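Local coordinates for protein RNase NGR3 (Nicotiana glutinosa, PDB 1VCZ) that binds guanosine and adenosine monophosphates and probably cleaves RNA as a secreted ribonuclease of the T2 family, at residues A[15-20]-A[36-41]; A[40-45]-A[78-83]. All blocks are in the same frame, centred on the assembly; numbering follows the deposited sequence.

Contact 1. Residues A[15-20]-A[36-41]; sequences QQWPAS and PDEDFS. With 5GP (guanosine-5'-monophosphate), chain C.
The guanine-binding site of this RNase T2 fold rests on the spot where strand 10-16 pairs with the start of strand 41-48, and Gln-16 and Ser-41 form that antiparallel hydrogen-bonded pair. Gln-16 N gives a bond of 2.8 Å to Ser-41 O, and Ser-41 N returns one of 3.0 Å to Gln-16 O. Both side chains leave the same face of the sheet, close enough that Gln-16 CG lies 3.3 Å from Ser-41 OG. With chi1 at 66°, CG of Gln-16 sits between the backbone N and the carbonyl carbon, and from there the extended chain carries its amide out to the nucleotide. The amide reads the base with two bonds: OE1 accepts from N1 of the guanosine monophosphate, while NE2 donates to its O6 at 2.9 Å, almost straight. Ser-41 OG donates to a water that also takes a proton from Gln-16 NE2, a second-shell link that probably helps fix the rotation of the amide.

Past the strand pair the chain turns into helix 18-21, and the contact becomes apolar. Trp-17 CE3 stands over the centre of the Phe-40 ring, 3.5 Å above its plane, with the two ring planes turned 47° apart. Further along the indole, CZ3 abuts the backbone of Asp-39 and CH2 meets Glu-38 CG, while NE1 is hydrogen-bonded to Pro-206 O. Pro-18 CD presses on Asp-39 O. Leu-125 and Leu-129 of helix 125-131 also touch Phe-40; with Phe-40 replaced by alanine, the space between that helix and the indole is likely to be left unfilled, and Trp-17 CE3 loses the ring it stands over. The carboxylate of Asp-39 forms a salt bridge with Arg-120.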
ATOM      1  N   GLN A  15       0.451  -1.467   0.471  1.00 15.81           N
ATOM      2  CA  GLN A  15       1.535  -0.487   0.400  1.00 14.57           C
ATOM      3  C   GLN A  15       2.370  -0.760  -0.842  1.00 13.89           C
ATOM      4  O   GLN A  15       2.456  -1.895  -1.325  1.00 13.74           O
ATOM      5  CB  GLN A  15       2.439  -0.547   1.641  1.00 12.75           C
ATOM      6  CG  GLN A  15       1.725  -0.045   2.889  1.00 15.83           C
ATOM      7  CD  GLN A  15       2.529  -0.264   4.129  1.00 18.53           C
ATOM      8  OE1 GLN A  15       3.402   0.543   4.464  1.00 18.96           O
ATOM      9  NE2 GLN A  15       2.262  -1.367   4.815  1.00 14.69           N
ATOM     10  N   GLN A  16       2.968   0.292  -1.382  1.00 15.42           N
ATOM     11  CA  GLN A  16       3.799   0.133  -2.572  1.00 15.31           C
ATOM     12  C   GLN A  16       5.216   0.627  -2.281  1.00 17.15           C
ATOM     13  O   GLN A  16       5.426   1.447  -1.379  1.00 16.99           O
ATOM     14  CB  GLN A  16       3.206   0.922  -3.763  1.00 18.23           C
ATOM     15  CG  GLN A  16       3.206   2.446  -3.616  1.00 28.66           C
ATOM     16  CD  GLN A  16       2.787   3.182  -4.902  1.00 34.04           C
ATOM     17  OE1 GLN A  16       2.987   2.681  -6.019  1.00 28.70           O
ATOM     18  NE2 GLN A  16       2.229   4.381  -4.745  1.00 35.74           N
ATOM     19  N   TRP A  17       6.176   0.086  -3.016  1.00 16.51           N
ATOM     20  CA  TRP A  17       7.576   0.500  -2.901  1.00 16.98           C
ATOM     21  C   TRP A  17       7.733   1.438  -4.101  1.00 15.86           C
ATOM     22  O   TRP A  17       7.812   0.988  -5.248  1.00 18.76           O
ATOM     23  CB  TRP A  17       8.508  -0.698  -3.063  1.00 21.20           C
ATOM     24  CG  TRP A  17       9.961  -0.308  -2.934  1.00 15.44           C
ATOM     25  CD1 TRP A  17      10.944  -0.471  -3.871  1.00 18.25           C
ATOM     26  CD2 TRP A  17      10.581   0.311  -1.802  1.00 16.62           C
ATOM     27  NE1 TRP A  17      12.144   0.013  -3.388  1.00 14.90           N
ATOM     28  CE2 TRP A  17      11.955   0.498  -2.124  1.00 20.67           C
ATOM     29  CE3 TRP A  17      10.120   0.725  -0.547  1.00 20.12           C
ATOM     30  CZ2 TRP A  17      12.865   1.085  -1.233  1.00 16.50           C
ATOM     31  CZ3 TRP A  17      11.034   1.312   0.347  1.00 23.16           C
ATOM     32  CH2 TRP A  17      12.393   1.480  -0.012  1.00 23.13           C
ATOM     33  N   PRO A  18       7.758   2.761  -3.853  1.00 20.74           N
ATOM     34  CA  PRO A  18       7.886   3.776  -4.907  1.00 22.04           C
ATOM     35  C   PRO A  18       8.919   3.485  -5.976  1.00 18.32           C
ATOM     36  O   PRO A  18       8.631   3.563  -7.172  1.00 21.17           O
ATOM     37  CB  PRO A  18       8.206   5.055  -4.120  1.00 21.92           C
ATOM     38  CG  PRO A  18       7.451   4.850  -2.858  1.00 29.87           C
ATOM     39  CD  PRO A  18       7.799   3.393  -2.525  1.00 19.29           C
ATOM     40  N   ALA A  19      10.121   3.120  -5.555  1.00 25.15           N
ATOM     41  CA  ALA A  19      11.181   2.856  -6.517  1.00 24.95           C
ATOM     42  C   ALA A  19      10.818   1.785  -7.537  1.00 25.82           C
ATOM     43  O   ALA A  19      11.296   1.831  -8.679  1.00 24.90           O
ATOM     44  CB  ALA A  19      12.468   2.494  -5.794  1.00 20.11           C
ATOM     45  N   SER A  20       9.973   0.829  -7.153  1.00 21.34           N
ATOM     46  CA  SER A  20       9.566  -0.221  -8.098  1.00 21.36           C
ATOM     47  C   SER A  20       8.449   0.220  -9.038  1.00 21.83           C
ATOM     48  O   SER A  20       8.127  -0.459 -10.012  1.00 20.47           O
ATOM     49  CB  SER A  20       9.129  -1.491  -7.357  1.00 18.77           C
ATOM     50  OG  SER A  20      10.228  -2.101  -6.700  1.00 20.42           O
ATOM     51  N   PRO A  36       9.531  11.521  -3.643  1.00 35.60           N
ATOM     52  CA  PRO A  36       9.034  10.872  -2.418  1.00 31.88           C
ATOM     53  C   PRO A  36      10.149  10.300  -1.547  1.00 30.70           C
ATOM     54  O   PRO A  36      11.268  10.069  -2.024  1.00 26.42           O
ATOM     55  CB  PRO A  36       8.139   9.758  -2.958  1.00 34.27           C
ATOM     56  CG  PRO A  36       7.614  10.341  -4.225  1.00 38.42           C
ATOM     57  CD  PRO A  36       8.848  10.983  -4.831  1.00 35.25           C
ATOM     58  N   ASP A  37       9.841  10.061  -0.272  1.00 31.58           N
ATOM     59  CA  ASP A  37      10.819   9.468   0.638  1.00 31.64           C
ATOM     60  C   ASP A  37      11.059   8.048   0.133  1.00 35.64           C
ATOM     61  O   ASP A  37      10.186   7.470  -0.518  1.00 33.96           O
ATOM     62  CB  ASP A  37      10.262   9.385   2.070  1.00 39.31           C
ATOM     63  CG  ASP A  37       9.894  10.740   2.642  1.00 40.68           C
ATOM     64  OD1 ASP A  37      10.745  11.652   2.585  1.00 41.43           O
ATOM     65  OD2 ASP A  37       8.760  10.886   3.161  1.00 44.67           O
ATOM     66  N   GLU A  38      12.236   7.497   0.419  1.00 33.79           N
ATOM     67  CA  GLU A  38      12.566   6.135   0.017  1.00 35.42           C
ATOM     68  C   GLU A  38      12.018   5.261   1.136  1.00 33.14           C
ATOM     69  O   GLU A  38      12.746   4.801   2.016  1.00 29.67           O
ATOM     70  CB  GLU A  38      14.082   5.965  -0.115  1.00 39.37           C
ATOM     71  CG  GLU A  38      14.486   4.590  -0.619  1.00 48.34           C
ATOM     72  CD  GLU A  38      15.837   4.585  -1.317  1.00 52.28           C
ATOM     73  OE1 GLU A  38      15.951   5.156  -2.434  1.00 52.19           O
ATOM     74  OE2 GLU A  38      16.784   4.007  -0.743  1.00 47.94           O
ATOM     75  N   ASP A  39      10.709   5.041   1.094  1.00 26.92           N
ATOM     76  CA  ASP A  39      10.045   4.287   2.141  1.00 24.52           C
ATOM     77  C   ASP A  39       8.756   3.763   1.506  1.00 22.59           C
ATOM     78  O   ASP A  39       8.328   4.250   0.447  1.00 17.71           O
ATOM     79  CB  ASP A  39       9.733   5.268   3.289  1.00 26.43           C
ATOM     80  CG  ASP A  39       9.136   4.608   4.525  1.00 32.08           C
ATOM     81  OD1 ASP A  39       9.101   3.362   4.622  1.00 28.93           O
ATOM     82  OD2 ASP A  39       8.702   5.366   5.427  1.00 30.97           O
ATOM     83  N   PHE A  40       8.151   2.770   2.147  1.00 20.73           N
ATOM     84  CA  PHE A  40       6.902   2.237   1.629  1.00 20.78           C
ATOM     85  C   PHE A  40       5.818   3.278   1.831  1.00 16.45           C
ATOM     86  O   PHE A  40       5.731   3.930   2.882  1.00 18.66           O
ATOM     87  CB  PHE A  40       6.514   0.940   2.352  1.00 17.63           C
ATOM     88  CG  PHE A  40       7.369  -0.230   1.967  1.00 22.09           C
ATOM     89  CD1 PHE A  40       8.572  -0.474   2.626  1.00 20.60           C
ATOM     90  CD2 PHE A  40       6.991  -1.065   0.905  1.00 18.37           C
ATOM     91  CE1 PHE A  40       9.389  -1.527   2.231  1.00 21.19           C
ATOM     92  CE2 PHE A  40       7.805  -2.114   0.508  1.00 20.54           C
ATOM     93  CZ  PHE A  40       9.001  -2.346   1.167  1.00 25.17           C
ATOM     94  N   SER A  41       4.975   3.421   0.821  1.00 17.52           N
ATOM     95  CA  SER A  41       3.891   4.388   0.892  1.00 14.90           C
ATOM     96  C   SER A  41       2.563   3.669   0.700  1.00 17.21           C
ATOM     97  O   SER A  41       2.517   2.540   0.209  1.00 16.20           O
ATOM     98  CB  SER A  41       4.055   5.434  -0.200  1.00 19.04           C
ATOM     99  OG  SER A  41       3.906   4.847  -1.479  1.00 27.16           O
TER
HETATM  100  P   5GP C 296      -7.733   2.020  -7.025  1.00 81.30           P
HETATM  101  O1P 5GP C 296      -7.152   1.154  -5.983  1.00 75.11           O
HETATM  102  O2P 5GP C 296      -8.204   1.283  -8.272  1.00 78.08           O
HETATM  103  O3P 5GP C 296      -8.905   2.888  -6.437  1.00 80.34           O
HETATM  104  O5' 5GP C 296      -6.650   3.119  -7.541  1.00 77.32           O
HETATM  105  C5' 5GP C 296      -5.581   2.739  -8.422  1.00 66.83           C
HETATM  106  C4' 5GP C 296      -5.404   3.721  -9.564  1.00 61.95           C
HETATM  107  O4' 5GP C 296      -4.721   4.868  -8.952  1.00 58.31           O
HETATM  108  C3' 5GP C 296      -4.516   3.298 -10.726  1.00 61.80           C
HETATM  109  O3' 5GP C 296      -5.257   2.803 -11.829  1.00 63.70           O
HETATM  110  C2' 5GP C 296      -3.709   4.537 -11.132  1.00 58.33           C
HETATM  111  O2' 5GP C 296      -4.202   5.145 -12.349  1.00 58.88           O
HETATM  112  C1' 5GP C 296      -3.828   5.464  -9.920  1.00 55.55           C
HETATM  113  N9  5GP C 296      -2.585   5.917  -9.226  1.00 50.82           N
HETATM  114  C8  5GP C 296      -2.145   7.195  -8.991  1.00 43.73           C
HETATM  115  N7  5GP C 296      -0.957   7.291  -8.438  1.00 42.57           N
HETATM  116  C5  5GP C 296      -0.620   5.941  -8.196  1.00 39.78           C
HETATM  117  C6  5GP C 296       0.553   5.423  -7.550  1.00 38.73           C
HETATM  118  O6  5GP C 296       1.448   6.053  -7.013  1.00 33.68           O
HETATM  119  N1  5GP C 296       0.590   3.990  -7.580  1.00 34.49           N
HETATM  120  C2  5GP C 296      -0.457   3.193  -8.061  1.00 42.57           C
HETATM  121  N2  5GP C 296      -0.236   1.858  -7.937  1.00 31.20           N
HETATM  122  N3  5GP C 296      -1.611   3.684  -8.609  1.00 43.33           N
HETATM  123  C4  5GP C 296      -1.601   5.079  -8.669  1.00 45.33           C
HETATM  124  O   HOH W   1       1.821   6.109  -2.094  1.00 30.77           O

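Contact 2. Residues A[40-45]-A[78-83]; sequences FSIHGL and KNWPSL. With 5GP (guanosine-5'-monophosphate), chain C.
Ile-42 sets a methyl over the indole face of Trp-80: CG2 sits 3.5 Å from the centroid of the six-membered ring and only 9° off its normal, a clear CH-pi contact. The isoleucine's torsion, chi1 -56°, places CG2 opposite its own backbone N and CG1 near Asn-79 O; with chi2 extended at 158°, CD1 reaches the neighbourhood of Trp-80 CE3. At the pyrrole end of the indole, Ile-42 O lies over the ring face, 3.1 Å from CD1 of Trp-80, and Trp-80 NE1 lies 3.1 Å from His-43 O. The indole is further enclosed by Phe-93 and Trp-94, each meeting it edge-to-face.

These side chains join strand 41-48 to the chain leaving helix 73-79, of which Trp-80 is the first residue to abandon helical angles. Asn-79 O, at that helix end, accepts a nearly straight bond from Ile-42 N at 2.8 Å, in the carbonyl plane. Farther along the strand, His-43 and Gly-44 both face Val-14 in a classic beta bulge. His-43, a predicted active-site residue, leaves the strand on the side away from 78-83; N2 of the guanosine monophosphate lies over one face of its ring, and ND1 is hydrogen-bonded to Gln-175 OE1.

Pro-81 CD packs against Ser-41 CB at 3.7 Å. The water bound by Ser-41 OG donates to both Ile-42 O and Pro-81 O, bridging strand and loop. Beyond the proline the loop takes hold of the base: Ser-82 OG donates to N7 of the guanine at 2.6 Å, and Leu-83 N to its O6.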
ATOM      1  N   PHE A  40       8.151   2.770   2.147  1.00 20.73           N
ATOM      2  CA  PHE A  40       6.902   2.237   1.629  1.00 20.78           C
ATOM      3  C   PHE A  40       5.818   3.278   1.831  1.00 16.45           C
ATOM      4  O   PHE A  40       5.731   3.930   2.882  1.00 18.66           O
ATOM      5  CB  PHE A  40       6.514   0.940   2.352  1.00 17.63           C
ATOM      6  CG  PHE A  40       7.369  -0.230   1.967  1.00 22.09           C
ATOM      7  CD1 PHE A  40       8.572  -0.474   2.626  1.00 20.60           C
ATOM      8  CD2 PHE A  40       6.991  -1.065   0.905  1.00 18.37           C
ATOM      9  CE1 PHE A  40       9.389  -1.527   2.231  1.00 21.19           C
ATOM     10  CE2 PHE A  40       7.805  -2.114   0.508  1.00 20.54           C
ATOM     11  CZ  PHE A  40       9.001  -2.346   1.167  1.00 25.17           C
ATOM     12  N   SER A  41       4.975   3.421   0.821  1.00 17.52           N
ATOM     13  CA  SER A  41       3.891   4.388   0.892  1.00 14.90           C
ATOM     14  C   SER A  41       2.563   3.669   0.700  1.00 17.21           C
ATOM     15  O   SER A  41       2.517   2.540   0.209  1.00 16.20           O
ATOM     16  CB  SER A  41       4.055   5.434  -0.200  1.00 19.04           C
ATOM     17  OG  SER A  41       3.906   4.847  -1.479  1.00 27.16           O
ATOM     18  N   ILE A  42       1.486   4.344   1.067  1.00 16.28           N
ATOM     19  CA  ILE A  42       0.162   3.753   0.941  1.00 12.44           C
ATOM     20  C   ILE A  42      -0.386   3.715  -0.475  1.00 13.97           C
ATOM     21  O   ILE A  42      -0.334   4.700  -1.203  1.00 16.14           O
ATOM     22  CB  ILE A  42      -0.867   4.532   1.802  1.00 15.73           C
ATOM     23  CG1 ILE A  42      -0.392   4.572   3.254  1.00 16.92           C
ATOM     24  CG2 ILE A  42      -2.254   3.884   1.725  1.00 17.64           C
ATOM     25  CD1 ILE A  42      -0.980   5.698   4.082  1.00 14.62           C
ATOM     26  N   HIS A  43      -0.920   2.565  -0.860  1.00 13.62           N
ATOM     27  CA  HIS A  43      -1.613   2.485  -2.136  1.00 17.85           C
ATOM     28  C   HIS A  43      -3.097   2.559  -1.751  1.00 25.58           C
ATOM     29  O   HIS A  43      -3.820   3.476  -2.188  1.00 23.76           O
ATOM     30  CB  HIS A  43      -1.336   1.177  -2.885  1.00 16.01           C
ATOM     31  CG  HIS A  43      -2.137   1.044  -4.149  1.00 24.47           C
ATOM     32  ND1 HIS A  43      -1.851   0.123  -5.130  1.00 25.28           N
ATOM     33  CD2 HIS A  43      -3.214   1.743  -4.598  1.00 32.42           C
ATOM     34  CE1 HIS A  43      -2.706   0.257  -6.128  1.00 23.76           C
ATOM     35  NE2 HIS A  43      -3.545   1.235  -5.833  1.00 26.41           N
ATOM     36  N   GLY A  44      -3.558   1.630  -0.908  1.00 17.54           N
ATOM     37  CA  GLY A  44      -4.963   1.683  -0.526  1.00 22.32           C
ATOM     38  C   GLY A  44      -5.392   0.866   0.677  1.00 18.25           C
ATOM     39  O   GLY A  44      -4.628   0.040   1.174  1.00 14.83           O
ATOM     40  N   LEU A  45      -6.606   1.134   1.160  1.00 14.47           N
ATOM     41  CA  LEU A  45      -7.190   0.411   2.305  1.00 10.77           C
ATOM     42  C   LEU A  45      -8.494  -0.054   1.664  1.00 12.14           C
ATOM     43  O   LEU A  45      -9.415   0.743   1.484  1.00 12.89           O
ATOM     44  CB  LEU A  45      -7.473   1.377   3.450  1.00 13.85           C
ATOM     45  CG  LEU A  45      -8.059   0.753   4.710  1.00 13.46           C
ATOM     46  CD1 LEU A  45      -7.204  -0.455   5.121  1.00 11.39           C
ATOM     47  CD2 LEU A  45      -8.124   1.810   5.824  1.00 13.28           C
ATOM     48  N   LYS A  78       3.270  12.936   1.763  1.00 24.54           N
ATOM     49  CA  LYS A  78       4.497  12.173   1.930  1.00 24.67           C
ATOM     50  C   LYS A  78       4.292  10.678   2.154  1.00 24.56           C
ATOM     51  O   LYS A  78       5.172   9.884   1.811  1.00 27.56           O
ATOM     52  CB  LYS A  78       5.336  12.749   3.070  1.00 29.41           C
ATOM     53  CG  LYS A  78       5.995  14.098   2.692  1.00 35.56           C
ATOM     54  CD  LYS A  78       7.215  14.427   3.561  1.00 46.91           C
ATOM     55  CE  LYS A  78       7.822  15.792   3.178  1.00 50.25           C
ATOM     56  NZ  LYS A  78       8.999  16.186   4.033  1.00 47.00           N
ATOM     57  N   ASN A  79       3.146  10.294   2.713  1.00 22.78           N
ATOM     58  CA  ASN A  79       2.892   8.875   2.981  1.00 21.50           C
ATOM     59  C   ASN A  79       1.918   8.187   2.024  1.00 23.93           C
ATOM     60  O   ASN A  79       1.811   6.960   2.034  1.00 20.24           O
ATOM     61  CB  ASN A  79       2.423   8.688   4.427  1.00 22.51           C
ATOM     62  CG  ASN A  79       3.475   9.136   5.449  1.00 30.75           C
ATOM     63  OD1 ASN A  79       4.681   8.941   5.248  1.00 27.34           O
ATOM     64  ND2 ASN A  79       3.017   9.726   6.549  1.00 30.65           N
ATOM     65  N   TRP A  80       1.236   8.979   1.196  1.00 20.22           N
ATOM     66  CA  TRP A  80       0.261   8.469   0.224  1.00 20.14           C
ATOM     67  C   TRP A  80       0.372   9.272  -1.058  1.00 19.03           C
ATOM     68  O   TRP A  80      -0.638   9.751  -1.584  1.00 18.19           O
ATOM     69  CB  TRP A  80      -1.162   8.631   0.754  1.00 20.92           C
ATOM     70  CG  TRP A  80      -2.176   7.732   0.089  1.00 20.43           C
ATOM     71  CD1 TRP A  80      -2.160   7.265  -1.191  1.00 17.53           C
ATOM     72  CD2 TRP A  80      -3.345   7.188   0.706  1.00 20.42           C
ATOM     73  NE1 TRP A  80      -3.263   6.442  -1.413  1.00 18.51           N
ATOM     74  CE2 TRP A  80      -4.001   6.388  -0.259  1.00 17.73           C
ATOM     75  CE3 TRP A  80      -3.902   7.299   1.989  1.00 20.63           C
ATOM     76  CZ2 TRP A  80      -5.192   5.700   0.025  1.00 19.28           C
ATOM     77  CZ3 TRP A  80      -5.076   6.619   2.264  1.00 18.66           C
ATOM     78  CH2 TRP A  80      -5.712   5.831   1.286  1.00 17.86           C
ATOM     79  N   PRO A  81       1.594   9.427  -1.579  1.00 20.07           N
ATOM     80  CA  PRO A  81       1.772  10.196  -2.815  1.00 22.68           C
ATOM     81  C   PRO A  81       1.265   9.446  -4.053  1.00 25.58           C
ATOM     82  O   PRO A  81       1.125   8.221  -4.038  1.00 22.64           O
ATOM     83  CB  PRO A  81       3.288  10.411  -2.860  1.00 25.31           C
ATOM     84  CG  PRO A  81       3.823   9.097  -2.271  1.00 21.96           C
ATOM     85  CD  PRO A  81       2.872   8.859  -1.101  1.00 23.29           C
ATOM     86  N   SER A  82       0.942  10.191  -5.105  1.00 23.59           N
ATOM     87  CA  SER A  82       0.545   9.573  -6.366  1.00 22.90           C
ATOM     88  C   SER A  82       1.794   9.689  -7.226  1.00 25.36           C
ATOM     89  O   SER A  82       2.418  10.751  -7.258  1.00 24.71           O
ATOM     90  CB  SER A  82      -0.604  10.327  -7.030  1.00 25.67           C
ATOM     91  OG  SER A  82      -0.750   9.880  -8.377  1.00 27.67           O
ATOM     92  N   LEU A  83       2.179   8.607  -7.900  1.00 23.65           N
ATOM     93  CA  LEU A  83       3.374   8.631  -8.743  1.00 28.40           C
ATOM     94  C   LEU A  83       2.994   8.606 -10.221  1.00 25.96           C
ATOM     95  O   LEU A  83       3.857   8.518 -11.087  1.00 26.59           O
ATOM     96  CB  LEU A  83       4.281   7.431  -8.430  1.00 26.85           C
ATOM     97  CG  LEU A  83       4.705   7.248  -6.972  1.00 31.00           C
ATOM     98  CD1 LEU A  83       5.397   5.889  -6.791  1.00 26.34           C
ATOM     99  CD2 LEU A  83       5.613   8.383  -6.566  1.00 35.99           C
TER
HETATM  100  P   5GP C 296      -7.733   2.020  -7.025  1.00 81.30           P
HETATM  101  O1P 5GP C 296      -7.152   1.154  -5.983  1.00 75.11           O
HETATM  102  O2P 5GP C 296      -8.204   1.283  -8.272  1.00 78.08           O
HETATM  103  O3P 5GP C 296      -8.905   2.888  -6.437  1.00 80.34           O
HETATM  104  O5' 5GP C 296      -6.650   3.119  -7.541  1.00 77.32           O
HETATM  105  C5' 5GP C 296      -5.581   2.739  -8.422  1.00 66.83           C
HETATM  106  C4' 5GP C 296      -5.404   3.721  -9.564  1.00 61.95           C
HETATM  107  O4' 5GP C 296      -4.721   4.868  -8.952  1.00 58.31           O
HETATM  108  C3' 5GP C 296      -4.516   3.298 -10.726  1.00 61.80           C
HETATM  109  O3' 5GP C 296      -5.257   2.803 -11.829  1.00 63.70           O
HETATM  110  C2' 5GP C 296      -3.709   4.537 -11.132  1.00 58.33           C
HETATM  111  O2' 5GP C 296      -4.202   5.145 -12.349  1.00 58.88           O
HETATM  112  C1' 5GP C 296      -3.828   5.464  -9.920  1.00 55.55           C
HETATM  113  N9  5GP C 296      -2.585   5.917  -9.226  1.00 50.82           N
HETATM  114  C8  5GP C 296      -2.145   7.195  -8.991  1.00 43.73           C
HETATM  115  N7  5GP C 296      -0.957   7.291  -8.438  1.00 42.57           N
HETATM  116  C5  5GP C 296      -0.620   5.941  -8.196  1.00 39.78           C
HETATM  117  C6  5GP C 296       0.553   5.423  -7.550  1.00 38.73           C
HETATM  118  O6  5GP C 296       1.448   6.053  -7.013  1.00 33.68           O
HETATM  119  N1  5GP C 296       0.590   3.990  -7.580  1.00 34.49           N
HETATM  120  C2  5GP C 296      -0.457   3.193  -8.061  1.00 42.57           C
HETATM  121  N2  5GP C 296      -0.236   1.858  -7.937  1.00 31.20           N
HETATM  122  N3  5GP C 296      -1.611   3.684  -8.609  1.00 43.33           N
HETATM  123  C4  5GP C 296      -1.601   5.079  -8.669  1.00 45.33           C
HETATM  124  O   HOH W   2       6.032   6.827   2.626  1.00 33.34           O
HETATM  125  O   HOH W   1       1.821   6.109  -2.094  1.00 30.77           O

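From the N terminus, strand 10-16 runs into helix 18-21, and contact 1 closes the loop that follows by bringing 36-41 back beside 15-20. The chain goes straight on into strand 41-48, where contact 2 opens; its longer loop passes through helix 73-79 and returns at 78-83. The two loops thus come one after the other, sharing Phe-40 and Ser-41. Contact 1 ties neighbouring strands of the sheet, whereas contact 2 fastens strand 41-48 to the exit of a helix. Leu-83 packs on both Pro-18 and Pro-36, joining the loops directly, and one water and one guanosine monophosphate belong to both contacts.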